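Local coordinates for replication protein A (PDB 3E0E) that probably binds DNA through OB-fold domains, of which this crystallised fragment of the longer protein is one, at residues 63-66 against 67-70. Sequence-based numbering, arbitrary orientation.
Sequences EVKK and GDIA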
ATOM      1  N   GLU A  63       1.493  -2.878 -11.626  1.00 17.02           N
ATOM      2  CA  GLU A  63       2.057  -4.221 -11.579  1.00 19.65           C
ATOM      3  C   GLU A  63       2.853  -4.459 -10.300  1.00 18.56           C
ATOM      4  O   GLU A  63       3.994  -4.020 -10.170  1.00 17.94           O
ATOM      5  CB  GLU A  63       2.943  -4.474 -12.807  1.00 24.18           C
ATOM      6  CG  GLU A  63       4.067  -3.466 -12.991  1.00 29.36           C
ATOM      7  CD  GLU A  63       4.996  -3.815 -14.143  1.00 32.49           C
ATOM      8  OE1 GLU A  63       4.536  -3.821 -15.306  1.00 35.31           O
ATOM      9  OE2 GLU A  63       6.188  -4.085 -13.881  1.00 33.41           O
ATOM     10  N   VAL A  64       2.231  -5.157  -9.358  1.00 18.68           N
ATOM     11  CA  VAL A  64       2.848  -5.485  -8.079  1.00 19.13           C
ATOM     12  C   VAL A  64       2.664  -6.975  -7.844  1.00 18.59           C
ATOM     13  O   VAL A  64       1.614  -7.533  -8.161  1.00 18.89           O
ATOM     14  CB  VAL A  64       2.197  -4.696  -6.918  1.00 20.55           C
ATOM     15  CG1 VAL A  64       2.276  -5.494  -5.622  1.00 22.24           C
ATOM     16  CG2 VAL A  64       2.911  -3.373  -6.740  1.00 22.97           C
ATOM     17  N   LYS A  65       3.686  -7.615  -7.289  1.00 16.95           N
ATOM     18  CA  LYS A  65       3.637  -9.047  -7.038  1.00 18.16           C
ATOM     19  C   LYS A  65       4.012  -9.332  -5.592  1.00 16.69           C
ATOM     20  O   LYS A  65       4.711  -8.542  -4.956  1.00 15.60           O
ATOM     21  CB  LYS A  65       4.613  -9.756  -7.980  1.00 18.44           C
ATOM     22  CG  LYS A  65       4.461  -9.314  -9.437  1.00 22.32           C
ATOM     23  CD  LYS A  65       5.726  -9.538 -10.255  1.00 23.97           C
ATOM     24  CE  LYS A  65       5.659  -8.779 -11.581  1.00 26.20           C
ATOM     25  NZ  LYS A  65       6.925  -8.861 -12.368  1.00 29.42           N
ATOM     26  N   LYS A  66       3.529 -10.452  -5.068  1.00 15.31           N
ATOM     27  CA  LYS A  66       3.854 -10.833  -3.702  1.00 14.73           C
ATOM     28  C   LYS A  66       5.363 -11.002  -3.642  1.00 13.81           C
ATOM     29  O   LYS A  66       5.966 -11.592  -4.538  1.00 13.93           O
ATOM     30  CB  LYS A  66       3.167 -12.146  -3.329  1.00 15.39           C
ATOM     31  CG  LYS A  66       3.627 -12.726  -1.996  1.00 15.53           C
ATOM     32  CD  LYS A  66       2.884 -14.010  -1.666  1.00 16.23           C
ATOM     33  CE  LYS A  66       3.453 -14.674  -0.420  1.00 19.15           C
ATOM     34  NZ  LYS A  66       3.455 -13.769   0.768  1.00 16.39           N
ATOM     35  N   GLY A  67       5.972 -10.474  -2.588  1.00 12.64           N
ATOM     36  CA  GLY A  67       7.412 -10.575  -2.453  1.00 12.56           C
ATOM     37  C   GLY A  67       8.120  -9.294  -2.854  1.00 11.52           C
ATOM     38  O   GLY A  67       9.258  -9.048  -2.436  1.00 10.29           O
ATOM     39  N   ASP A  68       7.464  -8.476  -3.674  1.00  9.24           N
ATOM     40  CA  ASP A  68       8.061  -7.211  -4.092  1.00 10.35           C
ATOM     41  C   ASP A  68       8.212  -6.303  -2.885  1.00  9.32           C
ATOM     42  O   ASP A  68       7.385  -6.329  -1.967  1.00  7.84           O
ATOM     43  CB  ASP A  68       7.182  -6.467  -5.108  1.00 10.77           C
ATOM     44  CG  ASP A  68       7.208  -7.085  -6.489  1.00 15.16           C
ATOM     45  OD1 ASP A  68       8.121  -7.885  -6.780  1.00 16.91           O
ATOM     46  OD2 ASP A  68       6.312  -6.744  -7.294  1.00 16.93           O
ATOM     47  N   ILE A  69       9.272  -5.503  -2.890  1.00  9.32           N
ATOM     48  CA  ILE A  69       9.495  -4.536  -1.828  1.00  9.71           C
ATOM     49  C   ILE A  69       9.154  -3.217  -2.506  1.00  8.70           C
ATOM     50  O   ILE A  69       9.779  -2.824  -3.492  1.00  8.30           O
ATOM     51  CB  ILE A  69      10.952  -4.541  -1.340  1.00 10.97           C
ATOM     52  CG1 ILE A  69      11.313  -5.943  -0.845  1.00 12.83           C
ATOM     53  CG2 ILE A  69      11.120  -3.527  -0.212  1.00 10.52           C
ATOM     54  CD1 ILE A  69      12.719  -6.085  -0.335  1.00 18.33           C
ATOM     55  N   ALA A  70       8.140  -2.541  -1.984  1.00  9.12           N
ATOM     56  CA  ALA A  70       7.691  -1.309  -2.596  1.00 10.54           C
ATOM     57  C   ALA A  70       7.796  -0.069  -1.733  1.00  9.96           C
ATOM     58  O   ALA A  70       7.757  -0.139  -0.504  1.00  9.01           O
ATOM     59  CB  ALA A  70       6.247  -1.486  -3.063  1.00 12.79           C
TER
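Lys65 and Asp68 hold each other twice across a type II beta turn, once through backbone and once through side chain. The turn is closed by the amide of Asp68, whose N lies 3.0 Å from Lys65 O, with an N-H...O angle of 159°. In the reverse direction the Asp68 carboxylate accepts the amide of Lys65: OD2 is 2.8 Å from Lys65 N, and the N-H comes from above the carboxylate plane, 51° out of it. The Asp68 torsion that sets CG beside its own backbone N, anti to the carbonyl carbon (chi1 -74°), turns the carboxylate back toward the first residue of the turn. Aspartate suits this place because its short chain brings an acceptor to an amide three residues earlier. Its other oxygen, OD1, takes the amide of Ser96, so both oxygens of this buried group are satisfied and the turn is tied to the C-terminal tail. In the OB fold this is the tight bend that leads from the loop after strand 49-56 into strand 69-78 of the barrel. Gly67 occupies the third turn position with positive phi, where a side chain would collide with Lys66 O. That carbonyl receives a weak hydrogen bond from the Ser96 hydroxyl. Lys66, at the exposed second position, extends its chain and bends only at the last torsion, so that NZ makes a hydrogen bond to Val21 O on strand 12-29. The aliphatic part of Lys65 passes obliquely beside the OD2 end of the carboxylate, with CB 3.5 Å from Asp68 OD2. Its ammonium runs on past, NZ remaining 5.5 Å from Asp68 OD2, so any attraction between these opposite charges acts at a distance.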